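Local coordinates for nickel ABC transporter (Nickel-binding protein) (Bacillus halodurans, PDB 3T66) that probably captures nickel or peptide ligands outside the cell as the solute-binding component of an ABC transporter, at residues Val214-Val219 with Arg475-Met480; Ala56-Glu61 with Glu180-Ala185; Gly285-Ile288 with Pro292-Pro295; Tyr397-Tyr402 with Glu424-Val429. All blocks are in the same frame, centred on the assembly; numbering follows the deposited sequence.

Contact 1 (Val214-Val219 with Arg475-Met480); sequences VYRPEV and RSEYYM
Tyr215 meets both Glu477 and Met480, using its hydroxyl for one and its ring for the other. The hydroxyl donates to Glu477 OE1, with 3.0 Å between Tyr215 OH and that oxygen. It arrives on the anti side of the carboxylate, tilted 18° from its plane. Ring and carboxylate are nearly coplanar, and Glu477 OE1 sits at the ring edge, close to its plane. With CG set anti to the backbone N (chi1 -151°), the Tyr215 ring reaches out from its strand toward residues 475-480. The Met480 side chain crosses that of Tyr215 at about a right angle and makes a Met-aromatic contact, its SD 4.3 Å from the Tyr215 ring centroid and in an oblique position. The methyl continues along the ring, Met480 CE lying 3.8 Å from Tyr215 CZ.

Tyr215 belongs to strand 213-215, which runs parallel to strand 14-19 and antiparallel to strand 451-464. The contact therefore joins this part of the solute-binding fold to the loop that follows strand 451-464. Met480 also packs on Phe17 and Phe19 of strand 14-19.

At Arg216 the chain has left the strand. The Arg216 side chain bends at chi2, bringing Arg216 NH1 to 3.4 Å from Glu477 OE1 in a salt bridge. Glu477 OE1 is thus shared by the Tyr215 hydroxyl and the arginine. The guanidinium is turned 61° from the carboxylate plane.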
loop_
_atom_site.group_PDB
_atom_site.type_symbol
_atom_site.label_atom_id
_atom_site.label_comp_id
_atom_site.label_asym_id
_atom_site.label_seq_id
_atom_site.Cartn_x
_atom_site.Cartn_y
_atom_site.Cartn_z
ATOM N N VAL A 214 6.439 11.602 15.564
ATOM C CA VAL A 214 6.466 12.299 14.280
ATOM C C VAL A 214 6.419 11.241 13.177
ATOM O O VAL A 214 7.103 10.238 13.252
ATOM C CB VAL A 214 7.718 13.242 14.146
ATOM N N TYR A 215 5.582 11.450 12.176
ATOM C CA TYR A 215 5.532 10.536 11.037
ATOM C C TYR A 215 6.405 11.012 9.870
ATOM O O TYR A 215 6.254 12.145 9.414
ATOM C CB TYR A 215 4.082 10.391 10.564
ATOM C CG TYR A 215 3.730 9.051 9.918
ATOM C CD1 TYR A 215 3.305 7.988 10.698
ATOM C CD2 TYR A 215 3.786 8.863 8.540
ATOM C CE1 TYR A 215 2.966 6.762 10.143
ATOM C CE2 TYR A 215 3.439 7.623 7.965
ATOM C CZ TYR A 215 3.023 6.575 8.781
ATOM O OH TYR A 215 2.652 5.320 8.276
ATOM N N ARG A 216 7.288 10.138 9.380
ATOM C CA ARG A 216 8.137 10.403 8.207
ATOM C C ARG A 216 9.120 11.581 8.404
ATOM O O ARG A 216 9.138 12.536 7.630
ATOM C CB ARG A 216 7.272 10.648 6.977
ATOM C CG ARG A 216 7.713 9.936 5.742
ATOM C CD ARG A 216 6.738 8.825 5.474
ATOM N NE ARG A 216 7.281 7.782 4.613
ATOM C CZ ARG A 216 6.543 6.863 3.976
ATOM N NH1 ARG A 216 5.210 6.871 4.098
ATOM N NH2 ARG A 216 7.129 5.926 3.211
ATOM N N PRO A 217 9.949 11.500 9.442
ATOM C CA PRO A 217 10.963 12.520 9.765
ATOM C C PRO A 217 12.091 12.609 8.727
ATOM O O PRO A 217 12.301 11.653 7.975
ATOM C CB PRO A 217 11.545 12.017 11.084
ATOM C CG PRO A 217 11.320 10.537 11.054
ATOM C CD PRO A 217 10.034 10.325 10.327
ATOM N N GLU A 218 12.828 13.724 8.708
ATOM C CA GLU A 218 13.805 13.939 7.634
ATOM C C GLU A 218 14.869 12.893 7.599
ATOM O O GLU A 218 15.433 12.528 8.634
ATOM C CB GLU A 218 14.485 15.307 7.674
ATOM C CG GLU A 218 15.472 15.540 6.480
ATOM C CD GLU A 218 14.776 15.751 5.099
ATOM O OE1 GLU A 218 14.517 14.748 4.352
ATOM O OE2 GLU A 218 14.518 16.945 4.762
ATOM N N VAL A 219 15.144 12.463 6.366
ATOM C CA VAL A 219 16.079 11.377 6.031
ATOM C C VAL A 219 17.590 11.687 6.291
ATOM O O VAL A 219 18.268 10.852 6.886
ATOM C CB VAL A 219 15.793 10.830 4.583
ATOM C CG1 VAL A 219 16.356 11.782 3.497
ATOM C CG2 VAL A 219 16.282 9.376 4.414
ATOM N N ARG A 475 1.418 -1.462 8.556
ATOM C CA ARG A 475 1.730 -1.635 7.153
ATOM C C ARG A 475 0.750 -0.988 6.197
ATOM O O ARG A 475 1.159 -0.479 5.151
ATOM C CB ARG A 475 1.873 -3.107 6.853
ATOM C CG ARG A 475 3.169 -3.627 7.416
ATOM C CD ARG A 475 3.433 -5.057 6.992
ATOM N NE ARG A 475 2.592 -5.889 7.800
ATOM C CZ ARG A 475 2.983 -6.503 8.897
ATOM N NH1 ARG A 475 4.249 -6.439 9.286
ATOM N NH2 ARG A 475 2.089 -7.212 9.568
ATOM N N SER A 476 -0.537 -1.011 6.524
ATOM C CA SER A 476 -1.529 -0.447 5.628
ATOM C C SER A 476 -1.353 1.054 5.660
ATOM O O SER A 476 -1.715 1.783 4.727
ATOM C CB SER A 476 -2.908 -0.809 6.113
ATOM O OG SER A 476 -3.021 -0.527 7.490
ATOM N N GLU A 477 -0.775 1.509 6.763
ATOM C CA GLU A 477 -0.674 2.918 7.043
ATOM C C GLU A 477 -2.021 3.539 7.313
ATOM O O GLU A 477 -2.194 4.724 7.074
ATOM C CB GLU A 477 -0.025 3.612 5.856
ATOM C CG GLU A 477 1.447 3.298 5.713
ATOM C CD GLU A 477 2.112 4.298 4.829
ATOM O OE1 GLU A 477 2.432 5.388 5.324
ATOM O OE2 GLU A 477 2.295 4.006 3.633
ATOM N N TYR A 478 -2.985 2.752 7.777
ATOM C CA TYR A 478 -4.288 3.295 8.052
ATOM C C TYR A 478 -4.398 3.520 9.520
ATOM O O TYR A 478 -5.231 4.278 9.968
ATOM C CB TYR A 478 -5.381 2.341 7.639
ATOM C CG TYR A 478 -5.427 2.086 6.163
ATOM C CD1 TYR A 478 -4.911 3.007 5.260
ATOM C CD2 TYR A 478 -6.006 0.909 5.658
ATOM C CE1 TYR A 478 -4.949 2.758 3.895
ATOM C CE2 TYR A 478 -6.053 0.652 4.282
ATOM C CZ TYR A 478 -5.529 1.584 3.405
ATOM O OH TYR A 478 -5.578 1.335 2.042
ATOM N N TYR A 479 -3.543 2.873 10.284
ATOM C CA TYR A 479 -3.741 2.859 11.704
ATOM C C TYR A 479 -2.585 3.485 12.416
ATOM O O TYR A 479 -1.438 3.092 12.238
ATOM C CB TYR A 479 -3.988 1.442 12.183
ATOM C CG TYR A 479 -4.984 0.773 11.330
ATOM C CD1 TYR A 479 -6.276 1.221 11.285
ATOM C CD2 TYR A 479 -4.632 -0.269 10.515
ATOM C CE1 TYR A 479 -7.213 0.617 10.472
ATOM C CE2 TYR A 479 -5.573 -0.873 9.690
ATOM C CZ TYR A 479 -6.850 -0.414 9.687
ATOM O OH TYR A 479 -7.782 -0.982 8.872
ATOM N N MET A 480 -2.907 4.493 13.219
ATOM C CA MET A 480 -1.905 5.239 13.933
ATOM C C MET A 480 -2.411 5.513 15.310
ATOM O O MET A 480 -1.895 4.941 16.254
ATOM C CB MET A 480 -1.598 6.498 13.177
ATOM C CG MET A 480 -1.462 6.180 11.705
ATOM S SD MET A 480 -0.670 7.505 10.878
ATOM C CE MET A 480 -0.696 6.927 9.166
#

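Contact 2 (Ala56-Glu61 with Glu180-Ala185); sequences APWLAE and EYWDGA
Trp58 and Trp182 make the tight part of this contact, where a type I beta turn from Tyr181 to Gly184 faces the bend between strands 55-57 and 60-64. The turn belongs to the loop joining strands 172-177 and 190-195, and is closed by the bond from Gly184 N to Tyr181 O (3.2 Å). The two side chains cross at about a right angle, and the planes of the Trp58 five-membered ring and the Trp182 six-membered ring are 63° apart. Trp182 presents the edge of its six-membered ring, with CZ2 3.5 Å from Trp58 CD1, while meeting the five-membered ring of Trp58 obliquely. Its CG lies between the backbone N and the carbonyl carbon (chi1 68°), which carries the indole across to the strand bend.

Leu59 adds a looser apolar touch, its CD2 4.2 Å from Trp182 CE2. The indole nitrogen of Trp182 is held by a hydrogen bond to Glu43 OE1, and the other oxygen of Glu43 is bonded to the hydroxyl of Tyr181, so a single carboxylate ties down two aromatic side chains of the turn. A leucine in place of Trp182 would probably leave Glu43 OE1 without this donor and open a gap beside Trp58.

Toward solvent the fit slackens. Asp183 is exposed, and although its CB points toward residues 56-61, its nearest approach is Asp183 OD2 to Trp58 NE1, 5.3 Å. It lies instead against its neighbour in the turn: Asp183 CB sits 3.7 Å above one face of the Trp182 indole, displaced toward the rim.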
loop_
_atom_site.group_PDB
_atom_site.type_symbol
_atom_site.label_atom_id
_atom_site.label_comp_id
_atom_site.label_asym_id
_atom_site.label_seq_id
_atom_site.Cartn_x
_atom_site.Cartn_y
_atom_site.Cartn_z
ATOM N N ALA A 56 -9.788 -8.990 8.077
ATOM C CA ALA A 56 -10.367 -9.416 9.352
ATOM C C ALA A 56 -11.592 -8.584 9.741
ATOM O O ALA A 56 -11.674 -7.390 9.425
ATOM C CB ALA A 56 -9.361 -9.318 10.422
ATOM N N PRO A 57 -12.501 -9.139 10.497
ATOM C CA PRO A 57 -13.600 -8.332 10.969
ATOM C C PRO A 57 -13.184 -7.285 11.969
ATOM O O PRO A 57 -12.320 -7.507 12.766
ATOM C CB PRO A 57 -14.490 -9.352 11.646
ATOM C CG PRO A 57 -13.726 -10.551 11.734
ATOM C CD PRO A 57 -12.830 -10.552 10.610
ATOM N N TRP A 58 -13.803 -6.124 11.887
ATOM C CA TRP A 58 -13.651 -5.103 12.872
ATOM C C TRP A 58 -15.034 -4.748 13.343
ATOM O O TRP A 58 -15.533 -5.345 14.233
ATOM C CB TRP A 58 -12.973 -3.919 12.234
ATOM C CG TRP A 58 -12.241 -3.069 13.133
ATOM C CD1 TRP A 58 -12.036 -3.258 14.423
ATOM C CD2 TRP A 58 -11.617 -1.866 12.797
ATOM N NE1 TRP A 58 -11.325 -2.247 14.942
ATOM C CE2 TRP A 58 -11.044 -1.371 13.944
ATOM C CE3 TRP A 58 -11.484 -1.152 11.622
ATOM C CZ2 TRP A 58 -10.350 -0.199 13.962
ATOM C CZ3 TRP A 58 -10.797 -0.004 11.643
ATOM C CH2 TRP A 58 -10.249 0.474 12.797
ATOM N N LEU A 59 -15.671 -3.800 12.696
ATOM C CA LEU A 59 -17.013 -3.379 13.044
ATOM C C LEU A 59 -18.010 -4.417 12.727
ATOM O O LEU A 59 -19.063 -4.455 13.284
ATOM C CB LEU A 59 -17.400 -2.112 12.340
ATOM C CG LEU A 59 -16.866 -0.828 12.915
ATOM C CD1 LEU A 59 -17.633 0.292 12.406
ATOM C CD2 LEU A 59 -16.921 -0.858 14.356
ATOM N N ALA A 60 -17.688 -5.220 11.747
ATOM C CA ALA A 60 -18.510 -6.363 11.368
ATOM C C ALA A 60 -17.896 -7.607 11.989
ATOM O O ALA A 60 -16.653 -7.712 12.096
ATOM C CB ALA A 60 -18.549 -6.500 9.875
ATOM N N GLU A 61 -18.756 -8.536 12.413
ATOM C CA GLU A 61 -18.326 -9.851 12.947
ATOM C C GLU A 61 -17.891 -10.839 11.868
ATOM O O GLU A 61 -16.991 -11.657 12.088
ATOM C CB GLU A 61 -19.506 -10.505 13.643
ATOM C CG GLU A 61 -19.472 -10.666 15.135
ATOM C CD GLU A 61 -20.893 -11.022 15.633
ATOM O OE1 GLU A 61 -21.408 -10.392 16.612
ATOM O OE2 GLU A 61 -21.536 -11.907 15.002
ATOM N N GLU A 180 -16.863 4.844 26.504
ATOM C CA GLU A 180 -17.563 3.557 26.217
ATOM C C GLU A 180 -17.205 2.902 24.895
ATOM O O GLU A 180 -18.020 2.215 24.293
ATOM C CB GLU A 180 -19.062 3.771 26.222
ATOM C CG GLU A 180 -19.560 4.770 27.288
ATOM C CD GLU A 180 -19.575 4.177 28.701
ATOM O OE1 GLU A 180 -19.575 2.918 28.823
ATOM O OE2 GLU A 180 -19.590 4.983 29.677
ATOM N N TYR A 181 -15.984 3.154 24.433
ATOM C CA TYR A 181 -15.494 2.622 23.174
ATOM C C TYR A 181 -15.686 1.119 23.210
ATOM O O TYR A 181 -15.343 0.508 24.208
ATOM C CB TYR A 181 -14.018 2.942 23.034
ATOM C CG TYR A 181 -13.412 2.288 21.843
ATOM C CD1 TYR A 181 -13.985 2.427 20.592
ATOM C CD2 TYR A 181 -12.280 1.510 21.970
ATOM C CE1 TYR A 181 -13.442 1.805 19.489
ATOM C CE2 TYR A 181 -11.723 0.889 20.886
ATOM C CZ TYR A 181 -12.304 1.039 19.642
ATOM O OH TYR A 181 -11.744 0.413 18.558
ATOM N N TRP A 182 -16.200 0.525 22.135
ATOM C CA TRP A 182 -16.609 -0.878 22.145
ATOM C C TRP A 182 -15.498 -1.890 22.350
ATOM O O TRP A 182 -15.753 -3.031 22.722
ATOM C CB TRP A 182 -17.321 -1.198 20.859
ATOM C CG TRP A 182 -16.401 -1.162 19.659
ATOM C CD1 TRP A 182 -16.071 -0.072 18.921
ATOM C CD2 TRP A 182 -15.713 -2.281 19.058
ATOM N NE1 TRP A 182 -15.215 -0.432 17.911
ATOM C CE2 TRP A 182 -14.982 -1.781 17.970
ATOM C CE3 TRP A 182 -15.643 -3.660 19.346
ATOM C CZ2 TRP A 182 -14.182 -2.603 17.156
ATOM C CZ3 TRP A 182 -14.840 -4.485 18.535
ATOM C CH2 TRP A 182 -14.134 -3.947 17.448
ATOM N N ASP A 183 -14.262 -1.503 22.083
ATOM C CA ASP A 183 -13.168 -2.464 22.214
ATOM C C ASP A 183 -12.222 -2.114 23.359
ATOM O O ASP A 183 -11.110 -2.649 23.458
ATOM C CB ASP A 183 -12.397 -2.595 20.906
ATOM C CG ASP A 183 -11.835 -3.973 20.709
ATOM O OD1 ASP A 183 -12.285 -4.883 21.415
ATOM O OD2 ASP A 183 -10.967 -4.177 19.849
ATOM N N GLY A 184 -12.655 -1.222 24.238
ATOM C CA GLY A 184 -11.906 -1.020 25.467
ATOM C C GLY A 184 -11.209 0.315 25.406
ATOM O O GLY A 184 -10.461 0.590 24.482
ATOM N N ALA A 185 -11.487 1.129 26.403
ATOM C CA ALA A 185 -11.228 2.509 26.370
ATOM C C ALA A 185 -9.734 2.790 26.541
ATOM O O ALA A 185 -9.054 2.071 27.228
ATOM C CB ALA A 185 -12.102 3.213 27.429
#

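Contact 3 (Gly285-Ile288 with Pro292-Pro295); sequences GPFI and PFAP
The rings of Phe287 and Phe293 form a T-shaped pair, with planes at 87° and centroids 5.1 Å apart. Phe293 supplies the edge. Its CD1 and CE1 stand over the face of Phe287, and the closest approach is 3.9 Å, from Phe293 CE1 to Phe287 CG. CE1 lies over the middle of the Phe287 ring, where the hydrogens of an aromatic edge meet the pi electrons. Phe293 reaches this position with CG between its backbone N and carbonyl carbon (chi1 47°).

The other face of Phe287 is occupied by the preceding residue. Pro286 CG lies 3.8 Å above the ring plane, again over its centre, so the phenyl group is sandwiched between a proline and an aromatic edge. An alanine in place of Phe287 would probably open a gap between Pro286 and Phe293 and leave the Phe293 edge without a face to rest on.

Beside the rings, Ala294 fills the space close to the backbone. Its methyl CB lies 3.5 Å from Ile288 O and 4.3 Å from Phe287 CB. No hydrogen bond crosses between the two segments, which are brought together by a short reversal of the chain, with Phe287 and Ala294 at the point of nearest backbone approach.

In sequence, this loop connects strand 280-282 to helix 304-314. Helix 431-447 touches both phenylalanines through Thr438, helix 395-402 contributes Tyr397 beside Pro286 and Phe287, and strand 451-464 meets Pro286 through Phe453 and Ile288 through His456.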
loop_
_atom_site.group_PDB
_atom_site.type_symbol
_atom_site.label_atom_id
_atom_site.label_comp_id
_atom_site.label_asym_id
_atom_site.label_seq_id
_atom_site.Cartn_x
_atom_site.Cartn_y
_atom_site.Cartn_z
ATOM N N GLY A 285 10.048 -10.049 -4.419
ATOM C CA GLY A 285 8.852 -10.182 -5.236
ATOM C C GLY A 285 7.841 -9.046 -5.109
ATOM O O GLY A 285 8.092 -8.072 -4.411
ATOM N N PRO A 286 6.681 -9.167 -5.795
ATOM C CA PRO A 286 5.747 -8.085 -5.769
ATOM C C PRO A 286 5.123 -7.963 -4.393
ATOM O O PRO A 286 4.797 -6.864 -4.015
ATOM C CB PRO A 286 4.710 -8.518 -6.761
ATOM C CG PRO A 286 4.708 -9.906 -6.661
ATOM C CD PRO A 286 6.097 -10.341 -6.446
ATOM N N PHE A 287 5.026 -9.062 -3.637
ATOM C CA PHE A 287 4.291 -9.093 -2.367
ATOM C C PHE A 287 5.181 -9.256 -1.183
ATOM O O PHE A 287 6.117 -10.061 -1.220
ATOM C CB PHE A 287 3.300 -10.254 -2.332
ATOM C CG PHE A 287 2.371 -10.300 -3.514
ATOM C CD1 PHE A 287 1.680 -9.171 -3.917
ATOM C CD2 PHE A 287 2.213 -11.461 -4.226
ATOM C CE1 PHE A 287 0.850 -9.198 -4.973
ATOM C CE2 PHE A 287 1.389 -11.485 -5.285
ATOM C CZ PHE A 287 0.688 -10.344 -5.652
ATOM N N ILE A 288 4.865 -8.533 -0.113
ATOM C CA ILE A 288 5.682 -8.577 1.085
ATOM C C ILE A 288 5.609 -9.913 1.791
ATOM O O ILE A 288 4.580 -10.566 1.825
ATOM C CB ILE A 288 5.392 -7.443 2.080
ATOM C CG1 ILE A 288 3.909 -7.239 2.262
ATOM C CG2 ILE A 288 6.013 -6.157 1.604
ATOM C CD1 ILE A 288 3.621 -6.788 3.618
ATOM N N PRO A 292 -0.333 -13.488 3.447
ATOM C CA PRO A 292 -0.656 -14.900 3.485
ATOM C C PRO A 292 -0.404 -15.597 2.129
ATOM O O PRO A 292 -0.252 -16.811 2.081
ATOM C CB PRO A 292 -2.138 -14.891 3.862
ATOM C CG PRO A 292 -2.644 -13.620 3.308
ATOM C CD PRO A 292 -1.543 -12.658 3.546
ATOM N N PHE A 293 -0.331 -14.836 1.040
ATOM C CA PHE A 293 -0.145 -15.404 -0.303
ATOM C C PHE A 293 1.187 -15.107 -0.952
ATOM O O PHE A 293 1.269 -15.032 -2.168
ATOM C CB PHE A 293 -1.253 -14.947 -1.251
ATOM C CG PHE A 293 -1.541 -13.457 -1.212
ATOM C CD1 PHE A 293 -0.739 -12.561 -1.876
ATOM C CD2 PHE A 293 -2.663 -12.963 -0.527
ATOM C CE1 PHE A 293 -1.045 -11.193 -1.859
ATOM C CE2 PHE A 293 -2.961 -11.613 -0.524
ATOM C CZ PHE A 293 -2.152 -10.733 -1.192
ATOM N N ALA A 294 2.237 -14.957 -0.154
ATOM C CA ALA A 294 3.551 -14.704 -0.688
ATOM C C ALA A 294 4.317 -16.004 -0.664
ATOM O O ALA A 294 4.234 -16.763 0.297
ATOM C CB ALA A 294 4.234 -13.655 0.127
ATOM N N PRO A 295 5.049 -16.283 -1.743
ATOM C CA PRO A 295 5.831 -17.501 -1.926
ATOM C C PRO A 295 7.042 -17.445 -1.051
ATOM O O PRO A 295 7.513 -16.331 -0.745
ATOM C CB PRO A 295 6.316 -17.371 -3.370
ATOM C CG PRO A 295 5.392 -16.455 -4.020
ATOM C CD PRO A 295 5.055 -15.459 -2.960
#

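Contact 4 (Tyr397-Tyr402 with Glu424-Val429); sequences YLNATY and ELNRTV
Leu425 meets Leu398 through a single methyl-to-methyl approach, its CD2 4.2 Å from Leu398 CD1, with the two side chains crossing at about a right angle. Its CG is anti to the backbone N (chi1 -180°), which extends the branch toward helix 395-402. Beyond this apolar touch, Leu398 also packs on Thr438 and Ile445 of helix 431-447.

Asn426 follows with the polar half of the contact. Its ND2 donates to Asn399 OD1 across 2.6 Å, at an N-H...O angle of 150°. The amide planes are turned 60° against each other, and the donor stands above the carbonyl plane of Asn399 rather than along a lone pair. Asn399 also rests on Ile422, one turn back along the helix of Asn426. The contact thus joins helices 395-402 and 416-426 side chain to side chain, a leucine pair on the buried flank and an amide pair on the more exposed one, with helix 431-447 as a third helical neighbour.

At Arg427 the backbone N bonds to Glu424 O (2.7 Å). Thr428 then turns its hydroxyl back on the same carbonyl, OG1 reaching Glu424 O from the opposite face of its plane. Helix 395-402 uses a similar device, for Tyr397 O accepts from Thr401 N and, on the other face, from Thr401 OG1 (2.9 Å). Past the helix of Leu425, the chain is held to helix 431-447 by a hydrogen bond from Arg434 NH1 to Thr428 O.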
loop_
_atom_site.group_PDB
_atom_site.type_symbol
_atom_site.label_atom_id
_atom_site.label_comp_id
_atom_site.label_asym_id
_atom_site.label_seq_id
_atom_site.Cartn_x
_atom_site.Cartn_y
_atom_site.Cartn_z
ATOM N N TYR A 397 -4.360 -5.743 -8.683
ATOM C CA TYR A 397 -3.019 -5.538 -9.231
ATOM C C TYR A 397 -2.707 -6.524 -10.351
ATOM O O TYR A 397 -2.194 -6.165 -11.434
ATOM C CB TYR A 397 -1.999 -5.716 -8.132
ATOM C CG TYR A 397 -0.629 -5.940 -8.641
ATOM C CD1 TYR A 397 0.076 -4.908 -9.256
ATOM C CD2 TYR A 397 -0.011 -7.192 -8.500
ATOM C CE1 TYR A 397 1.389 -5.084 -9.708
ATOM C CE2 TYR A 397 1.307 -7.412 -8.968
ATOM C CZ TYR A 397 2.018 -6.338 -9.565
ATOM O OH TYR A 397 3.325 -6.515 -10.021
ATOM N N LEU A 398 -3.005 -7.782 -10.065
ATOM C CA LEU A 398 -2.535 -8.838 -10.905
ATOM C C LEU A 398 -3.277 -8.719 -12.172
ATOM O O LEU A 398 -2.682 -8.664 -13.240
ATOM C CB LEU A 398 -2.803 -10.191 -10.295
ATOM C CG LEU A 398 -1.820 -10.575 -9.218
ATOM C CD1 LEU A 398 -2.347 -11.793 -8.504
ATOM C CD2 LEU A 398 -0.470 -10.821 -9.794
ATOM N N ASN A 399 -4.588 -8.657 -12.068
ATOM C CA ASN A 399 -5.354 -8.507 -13.259
ATOM C C ASN A 399 -4.881 -7.293 -14.077
ATOM O O ASN A 399 -4.627 -7.405 -15.294
ATOM C CB ASN A 399 -6.827 -8.413 -12.948
ATOM C CG ASN A 399 -7.660 -8.703 -14.155
ATOM O OD1 ASN A 399 -7.983 -9.865 -14.448
ATOM N ND2 ASN A 399 -7.994 -7.655 -14.895
ATOM N N ALA A 400 -4.710 -6.158 -13.408
ATOM C CA ALA A 400 -4.350 -4.948 -14.100
ATOM C C ALA A 400 -3.010 -5.089 -14.820
ATOM O O ALA A 400 -2.831 -4.575 -15.932
ATOM C CB ALA A 400 -4.323 -3.795 -13.159
ATOM N N THR A 401 -2.069 -5.799 -14.234
ATOM C CA THR A 401 -0.712 -5.744 -14.787
ATOM C C THR A 401 -0.328 -6.932 -15.699
ATOM O O THR A 401 0.655 -6.874 -16.479
ATOM C CB THR A 401 0.274 -5.559 -13.632
ATOM O OG1 THR A 401 -0.218 -4.498 -12.787
ATOM C CG2 THR A 401 1.633 -5.210 -14.133
ATOM N N TYR A 402 -1.121 -8.000 -15.622
ATOM C CA TYR A 402 -0.732 -9.261 -16.211
ATOM C C TYR A 402 -1.752 -9.837 -17.157
ATOM O O TYR A 402 -1.392 -10.522 -18.092
ATOM C CB TYR A 402 -0.443 -10.250 -15.099
ATOM C CG TYR A 402 0.744 -9.842 -14.290
ATOM C CD1 TYR A 402 2.032 -9.921 -14.840
ATOM C CD2 TYR A 402 0.593 -9.363 -12.990
ATOM C CE1 TYR A 402 3.148 -9.547 -14.118
ATOM C CE2 TYR A 402 1.694 -8.978 -12.248
ATOM C CZ TYR A 402 2.981 -9.076 -12.821
ATOM O OH TYR A 402 4.103 -8.703 -12.113
ATOM N N GLU A 424 -9.290 -17.944 -13.003
ATOM C CA GLU A 424 -10.004 -18.615 -11.899
ATOM C C GLU A 424 -10.121 -17.601 -10.798
ATOM O O GLU A 424 -11.213 -17.417 -10.247
ATOM C CB GLU A 424 -9.358 -19.924 -11.374
ATOM N N LEU A 425 -8.996 -16.911 -10.534
ATOM C CA LEU A 425 -8.917 -15.953 -9.426
ATOM C C LEU A 425 -10.029 -14.942 -9.502
ATOM O O LEU A 425 -10.616 -14.685 -8.477
ATOM C CB LEU A 425 -7.560 -15.267 -9.301
ATOM C CG LEU A 425 -7.449 -14.263 -8.134
ATOM C CD1 LEU A 425 -7.541 -14.918 -6.800
ATOM C CD2 LEU A 425 -6.193 -13.406 -8.169
ATOM N N ASN A 426 -10.329 -14.394 -10.687
ATOM C CA ASN A 426 -11.412 -13.400 -10.838
ATOM C C ASN A 426 -12.821 -14.028 -10.698
ATOM O O ASN A 426 -13.808 -13.339 -10.540
ATOM C CB ASN A 426 -11.332 -12.605 -12.162
ATOM C CG ASN A 426 -9.958 -11.919 -12.421
ATOM O OD1 ASN A 426 -9.183 -11.599 -11.498
ATOM N ND2 ASN A 426 -9.669 -11.669 -13.711
ATOM N N ARG A 427 -12.910 -15.340 -10.777
ATOM C CA ARG A 427 -14.181 -16.013 -10.607
ATOM C C ARG A 427 -14.216 -16.672 -9.222
ATOM O O ARG A 427 -14.972 -17.639 -9.028
ATOM C CB ARG A 427 -14.370 -17.072 -11.713
ATOM N N THR A 428 -13.412 -16.174 -8.265
ATOM C CA THR A 428 -13.287 -16.838 -6.929
ATOM C C THR A 428 -13.584 -16.001 -5.693
ATOM O O THR A 428 -12.804 -15.088 -5.345
ATOM C CB THR A 428 -11.880 -17.420 -6.649
ATOM O OG1 THR A 428 -11.419 -18.175 -7.776
ATOM C CG2 THR A 428 -11.900 -18.284 -5.385
ATOM N N VAL A 429 -14.635 -16.395 -4.978
ATOM C CA VAL A 429 -15.078 -15.664 -3.788
ATOM C C VAL A 429 -14.320 -15.961 -2.472
ATOM O O VAL A 429 -14.024 -15.053 -1.708
ATOM C CB VAL A 429 -16.583 -15.886 -3.540
ATOM C CG1 VAL A 429 -17.078 -14.946 -2.441
ATOM C CG2 VAL A 429 -17.365 -15.698 -4.849
#

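The four contacts form a chain of touching neighbours. Contact 2 meets contact 1 where Trp58 CZ3 lies 3.8 Å from Tyr479 CE1; contact 1 meets contact 3 where Arg475 CD lies 3.8 Å from Ile288 CD1; and contact 3 meets contact 4 through Phe287 CE1 and Tyr397 CD2, 4.1 Å apart. Contacts 1 and 4 lie on opposite sides of the chain's centre, their centres about 30 Å apart. In sequence, contacts 3 and 4 both fall inside the loop closed by contact 1. The side chains of Trp182 (contact 2) and Asp179 are about 12 Å apart; Asp179 is a calcium ligand, although the model has none bound to this chain. The other contacts lie away from it.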